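Local coordinates for putative epoxide hydrolase protein (Klebsiella pneumoniae subsp. pneumoniae, PDB 5BOV) that is a putative epoxide hydrolase of the alpha/beta hydrolase fold, whose natural substrate is not established and for which monoacylglycerol lipase activity has also been suggested, at residues Q173-F178 with D208-T213; I248-A253 with T292-A297; P260-Y265 with H275-G280. All coordinates share one frame; numbering follows the deposited sequence.

Read from the N terminus, the chain first lays down most of an eight-stranded sheet and then leaves it for a run of helices. Interaction 1 closes a loop there, joining the first turns of helices 175-186 and 209-220, with 29 residues between its two segments. The chain then returns to the sheet with strand 247-252, where interaction 2 opens. Before that contact closes on helix 291-303, interaction 3 opens and closes within the intervening loop, joining helix 262-265 to the outermost strand 273-278. Interactions 2 and 3 touch, with centres about 10 Å apart and Thr249 OG1 2.7 Å from His275 ND1, whereas the centres of interactions 1 and 2 lie about 28 Å apart.

Interaction 1 of 3, residues Q173-F178 with D208-T213; sequences QNTHDF and DHVAIT
With its methyl CG2 trans to the backbone nitrogen (chi1 -43° for OG1), Thr175 meets a His209 imidazole whose CG is likewise trans to its backbone nitrogen (chi1 180°). The contact belongs to the helical region inserted between strands 127-133 and 247-252 of the alpha/beta hydrolase fold, joining the first turns of helices 175-186 and 209-220. Both side chains leave their backbones toward the partner helix, and Thr175 CG2 comes within 4.1 Å of His209 CD2, slanting toward the ring. Val210 adds a second, looser touch: its CG2 lies 4.3 Å from Thr175 OG1.

Few atoms meet, but all three residues are buried, and the polar groups of Thr175 and His209 find partners nearby. Tyr171, in the preceding helix 165-173, serves both sides: its carbonyl oxygen pairs with the Thr175 hydroxyl and its own hydroxyl with His209 NE2. Since His209 ND1 bonds to the carbonyl of Gly68, the imidazole is held at both nitrogens, which should fix its rotation. The Thr213 hydroxyl lies over one face of the ring, toward its rim. Thr213 OG1 donates to His209 O over 2.8 Å, tilted 34° from the carbonyl plane, while Thr213 N reaches the oxygen from the opposite face.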
# COMPACT_ATOMS: atom_id res chain seq x y z
N GLN A 173 11.61 -12.59 -15.32
CA GLN A 173 11.26 -13.14 -16.63
C GLN A 173 9.74 -13.21 -16.90
O GLN A 173 9.31 -13.17 -18.06
CB GLN A 173 11.79 -14.55 -16.75
CG GLN A 173 13.29 -14.56 -16.86
CD GLN A 173 13.82 -16.01 -16.89
OE1 GLN A 173 13.12 -16.96 -17.30
NE2 GLN A 173 15.03 -16.17 -16.39
N ASN A 174 8.96 -13.41 -15.83
CA ASN A 174 7.55 -13.78 -15.90
C ASN A 174 6.70 -12.75 -15.08
O ASN A 174 5.68 -13.19 -14.56
CB ASN A 174 7.29 -15.20 -15.27
CG ASN A 174 8.10 -16.30 -15.95
OD1 ASN A 174 8.28 -16.26 -17.17
ND2 ASN A 174 8.60 -17.29 -15.17
N THR A 175 7.04 -11.47 -15.10
CA THR A 175 6.40 -10.50 -14.19
C THR A 175 4.89 -10.50 -14.40
O THR A 175 4.08 -10.61 -13.46
CB THR A 175 6.93 -9.11 -14.32
OG1 THR A 175 8.33 -9.14 -14.43
CG2 THR A 175 6.46 -8.28 -13.22
N HIS A 176 4.47 -10.33 -15.67
CA HIS A 176 3.07 -10.27 -15.96
C HIS A 176 2.29 -11.48 -15.52
O HIS A 176 1.25 -11.44 -14.84
CB HIS A 176 2.96 -10.07 -17.54
CG HIS A 176 1.57 -9.96 -18.05
ND1 HIS A 176 0.71 -11.03 -18.15
CD2 HIS A 176 0.90 -8.88 -18.52
CE1 HIS A 176 -0.45 -10.62 -18.65
NE2 HIS A 176 -0.34 -9.33 -18.89
N ASP A 177 2.71 -12.68 -15.94
CA ASP A 177 2.04 -13.89 -15.56
C ASP A 177 2.06 -14.18 -14.05
O ASP A 177 1.13 -14.72 -13.50
CB ASP A 177 2.61 -15.11 -16.29
CG ASP A 177 2.32 -15.06 -17.81
OD1 ASP A 177 1.45 -14.28 -18.26
OD2 ASP A 177 3.03 -15.83 -18.52
N PHE A 178 3.16 -13.83 -13.43
CA PHE A 178 3.34 -14.09 -12.01
C PHE A 178 2.39 -13.18 -11.21
O PHE A 178 1.61 -13.69 -10.39
CB PHE A 178 4.79 -13.89 -11.57
CG PHE A 178 5.08 -14.45 -10.21
CD1 PHE A 178 4.63 -13.86 -9.06
CD2 PHE A 178 5.81 -15.63 -10.08
CE1 PHE A 178 4.85 -14.42 -7.80
CE2 PHE A 178 6.05 -16.17 -8.82
CZ PHE A 178 5.55 -15.61 -7.68
N ASP A 208 12.60 -0.67 -11.85
CA ASP A 208 12.92 -0.99 -10.48
C ASP A 208 11.93 -1.98 -9.83
O ASP A 208 12.13 -2.35 -8.67
CB ASP A 208 12.84 0.28 -9.63
CG ASP A 208 13.75 1.43 -10.14
OD1 ASP A 208 14.90 1.08 -10.48
OD2 ASP A 208 13.27 2.59 -10.14
N HIS A 209 10.86 -2.39 -10.54
CA HIS A 209 9.82 -3.12 -9.87
C HIS A 209 10.30 -4.45 -9.25
O HIS A 209 9.94 -4.79 -8.14
CB HIS A 209 8.67 -3.42 -10.84
CG HIS A 209 7.56 -4.19 -10.18
ND1 HIS A 209 6.79 -3.63 -9.19
CD2 HIS A 209 7.21 -5.48 -10.26
CE1 HIS A 209 5.97 -4.55 -8.72
NE2 HIS A 209 6.23 -5.69 -9.36
N VAL A 210 11.10 -5.17 -10.01
CA VAL A 210 11.59 -6.46 -9.50
C VAL A 210 12.44 -6.21 -8.31
O VAL A 210 12.28 -6.92 -7.27
CB VAL A 210 12.32 -7.27 -10.59
CG1 VAL A 210 13.03 -8.49 -10.01
CG2 VAL A 210 11.32 -7.69 -11.65
N ALA A 211 13.41 -5.27 -8.43
CA ALA A 211 14.33 -5.06 -7.36
C ALA A 211 13.58 -4.68 -6.07
O ALA A 211 13.90 -5.15 -4.98
CB ALA A 211 15.35 -4.00 -7.71
N ILE A 212 12.58 -3.80 -6.19
CA ILE A 212 11.81 -3.33 -5.02
C ILE A 212 11.02 -4.50 -4.43
O ILE A 212 10.95 -4.64 -3.18
CB ILE A 212 10.89 -2.15 -5.37
CG1 ILE A 212 11.73 -0.94 -5.74
CG2 ILE A 212 9.96 -1.80 -4.21
CD1 ILE A 212 12.64 -0.40 -4.67
N THR A 213 10.40 -5.31 -5.29
CA THR A 213 9.63 -6.44 -4.83
C THR A 213 10.54 -7.40 -4.03
O THR A 213 10.20 -7.83 -2.89
CB THR A 213 9.03 -7.18 -6.00
OG1 THR A 213 8.08 -6.33 -6.65
CG2 THR A 213 8.28 -8.46 -5.57

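Interaction 2 of 3, residues I248-A253 with T292-A297; sequences ITLEGA and TAFVQA
Ile248, the first residue of the segment to reach the helix, points its side chain at the last turn of 292-297, and its CD1 comes to 3.7 Å from the carbonyl oxygen of Ala297. The same side chain also packs on Asp300 and Ala301 farther along helix 291-303. Thr249 belongs to the other side of the sheet, where its hydroxyl bonds to Tyr273.

Leu250 brings the chain back to the helix and makes the main apolar contacts with it. With CG trans to the carbonyl carbon (chi1 -55°), its branched end straddles the Ala297 methyl, CD1 and CD2 each 4.0 Å from CB. CD1 also meets Phe294 CD2 at 3.8 Å, approaching the ring obliquely, the two side chains running nearly perpendicular. Beyond it, Glu251 turns to the far side, where OE2 accepts from Gly252 N at 2.9 Å and OE1 pairs with Ser134.

The strand and helix segments have their N-to-C directions 165° apart, close to antiparallel, and their axes 10.2 Å apart. Such a spacing, filled by Ile248 and Leu250 on the strand and by Phe294 and Ala297 on the helix, is the helix-on-sheet packing of the alpha/beta hydrolase fold, here between strand 247-252 and the C-terminal helix.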
# COMPACT_ATOMS: atom_id res chain seq x y z
N ILE A 248 -10.55 3.39 10.54
CA ILE A 248 -11.41 2.31 10.18
C ILE A 248 -10.60 1.23 9.51
O ILE A 248 -9.87 1.51 8.57
CB ILE A 248 -12.59 2.74 9.25
CG1 ILE A 248 -13.44 3.78 10.00
CG2 ILE A 248 -13.37 1.57 8.78
CD1 ILE A 248 -14.66 4.23 9.21
N THR A 249 -10.72 0.00 10.02
CA THR A 249 -10.13 -1.14 9.36
C THR A 249 -11.22 -1.90 8.57
O THR A 249 -12.37 -1.89 8.91
CB THR A 249 -9.44 -2.11 10.37
OG1 THR A 249 -10.38 -2.51 11.34
CG2 THR A 249 -8.26 -1.43 10.99
N LEU A 250 -10.77 -2.49 7.44
CA LEU A 250 -11.64 -3.21 6.54
C LEU A 250 -11.10 -4.61 6.29
O LEU A 250 -9.89 -4.79 6.20
CB LEU A 250 -11.75 -2.53 5.17
CG LEU A 250 -12.18 -1.08 5.15
CD1 LEU A 250 -12.14 -0.56 3.71
CD2 LEU A 250 -13.59 -0.98 5.70
N GLU A 251 -12.00 -5.59 6.07
CA GLU A 251 -11.50 -6.85 5.56
C GLU A 251 -12.58 -7.37 4.66
O GLU A 251 -13.75 -7.11 4.88
CB GLU A 251 -11.27 -7.77 6.77
CG GLU A 251 -10.63 -9.08 6.37
CD GLU A 251 -9.37 -8.84 5.57
OE1 GLU A 251 -8.33 -8.56 6.19
OE2 GLU A 251 -9.41 -8.92 4.29
N GLY A 252 -12.17 -8.20 3.70
CA GLY A 252 -13.12 -8.82 2.77
C GLY A 252 -13.33 -10.26 3.12
O GLY A 252 -12.40 -10.95 3.63
N ALA A 253 -14.52 -10.80 2.88
CA ALA A 253 -14.81 -12.20 3.23
C ALA A 253 -14.12 -13.23 2.34
O ALA A 253 -13.97 -14.38 2.71
CB ALA A 253 -16.30 -12.40 3.16
N THR A 292 -17.41 1.42 -4.00
CA THR A 292 -18.49 2.09 -3.24
C THR A 292 -18.27 1.97 -1.74
O THR A 292 -18.34 2.95 -1.01
CB THR A 292 -19.87 1.52 -3.67
OG1 THR A 292 -20.00 1.76 -5.07
CG2 THR A 292 -20.98 2.21 -2.96
N ALA A 293 -17.98 0.77 -1.26
CA ALA A 293 -17.79 0.57 0.15
C ALA A 293 -16.48 1.25 0.59
O ALA A 293 -16.41 1.74 1.71
CB ALA A 293 -17.73 -0.92 0.51
N PHE A 294 -15.48 1.27 -0.27
CA PHE A 294 -14.24 1.88 0.14
C PHE A 294 -14.38 3.40 0.29
O PHE A 294 -13.89 3.99 1.27
CB PHE A 294 -13.13 1.54 -0.85
CG PHE A 294 -11.78 1.82 -0.33
CD1 PHE A 294 -11.17 3.04 -0.49
CD2 PHE A 294 -11.07 0.81 0.32
CE1 PHE A 294 -9.91 3.28 0.01
CE2 PHE A 294 -9.81 1.07 0.82
CZ PHE A 294 -9.25 2.30 0.66
N VAL A 295 -15.01 4.03 -0.69
CA VAL A 295 -15.34 5.44 -0.57
C VAL A 295 -16.12 5.74 0.75
O VAL A 295 -15.75 6.70 1.45
CB VAL A 295 -16.16 5.90 -1.78
CG1 VAL A 295 -16.71 7.32 -1.56
CG2 VAL A 295 -15.35 5.87 -3.03
N GLN A 296 -17.10 4.95 1.05
CA GLN A 296 -17.89 5.14 2.29
C GLN A 296 -16.98 5.08 3.51
O GLN A 296 -17.11 5.86 4.46
CB GLN A 296 -19.04 4.14 2.43
CG GLN A 296 -20.03 4.52 3.55
CD GLN A 296 -20.76 5.79 3.27
OE1 GLN A 296 -21.43 5.94 2.20
NE2 GLN A 296 -20.63 6.79 4.15
N ALA A 297 -16.05 4.12 3.51
CA ALA A 297 -15.09 4.04 4.59
C ALA A 297 -14.19 5.26 4.76
O ALA A 297 -13.93 5.72 5.88
CB ALA A 297 -14.24 2.78 4.45

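Interaction 3 of 3, residues P260-Y265 with H275-G280; sequences PAPASY and HRDLPG
Pro262 sets its CB over the face of the His275 imidazole, the tight heart of the contact. The carbon stands over the ring centre, 3.8 Å from the centroid and 14° off the normal, a CH-pi interaction, while CG comes within 3.4 Å of His275 NE2 at the rim. Tyr265 crosses the histidine at about a right angle, with OH 3.3 Å from His275 CE1 and His275 ND1 at the edge of the phenol ring, near its plane. The tyrosine ring is brought round by a chi1 of 51°, which sets CG between the backbone nitrogen and the carbonyl carbon, and Pro262 O lies over one of its faces, toward the rim.

Toward the surface the packing thins. The OD1 of Asp277, an exposed residue, lies 4.1 Å from Pro262 CG, a loose touch. Ala261 and Ser264, also exposed, stay clear of the strand and instead shape the short, weakly bonded helical turn about 262-265, Ala261 O accepting both Ser264 N and Ser264 OG.

The segments belong to a beta-alpha-beta unit formed by strand 247-252, this turn and strand 273-278. His275 NE2 donates to Asp277 OD1 over 2.9 Å, in the imidazole plane though well above that of the carboxylate, and ND1 bonds to Thr249 OG1. Gripped at both nitrogens, the ring is probably kept from flipping, its face presented to the proline C-H groups.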
# COMPACT_ATOMS: atom_id res chain seq x y z
N PRO A 260 -4.47 -10.97 9.19
CA PRO A 260 -4.85 -11.28 10.57
C PRO A 260 -6.33 -11.27 10.84
O PRO A 260 -7.13 -10.66 10.12
CB PRO A 260 -4.17 -10.15 11.40
CG PRO A 260 -3.66 -9.18 10.46
CD PRO A 260 -3.94 -9.60 9.05
N ALA A 261 -6.72 -11.96 11.90
CA ALA A 261 -8.07 -11.89 12.35
C ALA A 261 -8.29 -10.50 12.97
O ALA A 261 -7.47 -10.00 13.75
CB ALA A 261 -8.35 -12.95 13.38
N PRO A 262 -9.43 -9.85 12.67
CA PRO A 262 -9.70 -8.52 13.29
C PRO A 262 -9.58 -8.38 14.77
O PRO A 262 -8.99 -7.39 15.30
CB PRO A 262 -11.13 -8.22 12.86
CG PRO A 262 -11.29 -8.94 11.59
CD PRO A 262 -10.46 -10.23 11.70
N ALA A 263 -10.03 -9.38 15.54
CA ALA A 263 -9.87 -9.23 17.00
C ALA A 263 -8.41 -9.06 17.40
O ALA A 263 -8.08 -8.52 18.47
CB ALA A 263 -10.47 -10.46 17.73
N SER A 264 -7.51 -9.66 16.63
CA SER A 264 -6.08 -9.68 16.94
C SER A 264 -5.43 -8.31 16.92
O SER A 264 -4.38 -8.08 17.57
CB SER A 264 -5.31 -10.65 16.05
OG SER A 264 -5.05 -10.15 14.73
N TYR A 265 -6.03 -7.38 16.15
CA TYR A 265 -5.43 -6.05 16.02
C TYR A 265 -6.26 -4.94 16.67
O TYR A 265 -5.89 -3.76 16.56
CB TYR A 265 -5.02 -5.70 14.59
CG TYR A 265 -6.07 -5.90 13.54
CD1 TYR A 265 -7.15 -5.04 13.41
CD2 TYR A 265 -5.89 -6.87 12.56
CE1 TYR A 265 -8.07 -5.21 12.38
CE2 TYR A 265 -6.79 -7.05 11.52
CZ TYR A 265 -7.88 -6.19 11.41
OH TYR A 265 -8.79 -6.38 10.37
N HIS A 275 -14.14 -1.32 13.05
CA HIS A 275 -13.80 -2.36 12.10
C HIS A 275 -15.01 -2.72 11.23
O HIS A 275 -16.12 -2.87 11.76
CB HIS A 275 -13.32 -3.66 12.79
CG HIS A 275 -13.01 -4.71 11.78
ND1 HIS A 275 -11.94 -4.62 10.93
CD2 HIS A 275 -13.69 -5.82 11.40
CE1 HIS A 275 -11.96 -5.59 10.05
NE2 HIS A 275 -13.04 -6.34 10.31
N ARG A 276 -14.79 -2.92 9.94
CA ARG A 276 -15.87 -3.34 9.01
C ARG A 276 -15.47 -4.51 8.17
O ARG A 276 -14.47 -4.47 7.43
CB ARG A 276 -16.26 -2.27 8.00
CG ARG A 276 -16.77 -1.07 8.66
CD ARG A 276 -17.21 -0.04 7.65
NE ARG A 276 -17.68 1.04 8.43
CZ ARG A 276 -18.00 2.20 7.90
NH1 ARG A 276 -17.89 2.43 6.58
NH2 ARG A 276 -18.42 3.11 8.73
N ASP A 277 -16.27 -5.56 8.28
CA ASP A 277 -16.15 -6.71 7.40
C ASP A 277 -16.97 -6.36 6.20
O ASP A 277 -18.23 -6.13 6.34
CB ASP A 277 -16.62 -8.01 8.08
CG ASP A 277 -15.65 -8.50 9.14
OD1 ASP A 277 -14.41 -8.44 8.91
OD2 ASP A 277 -16.05 -8.74 10.29
N LEU A 278 -16.40 -6.40 5.04
CA LEU A 278 -17.16 -6.11 3.84
C LEU A 278 -17.84 -7.39 3.32
O LEU A 278 -17.16 -8.33 3.02
CB LEU A 278 -16.26 -5.56 2.76
CG LEU A 278 -15.55 -4.25 3.13
CD1 LEU A 278 -14.62 -3.82 2.01
CD2 LEU A 278 -16.54 -3.15 3.46
N PRO A 279 -19.15 -7.37 3.18
CA PRO A 279 -19.78 -8.63 2.64
C PRO A 279 -19.47 -8.82 1.17
O PRO A 279 -19.29 -7.79 0.48
CB PRO A 279 -21.26 -8.36 2.83
CG PRO A 279 -21.41 -6.88 2.77
CD PRO A 279 -20.09 -6.26 3.27
N GLY A 280 -19.32 -10.11 0.75
CA GLY A 280 -19.41 -10.49 -0.63
C GLY A 280 -18.21 -11.18 -1.22
O GLY A 280 -17.46 -11.88 -0.58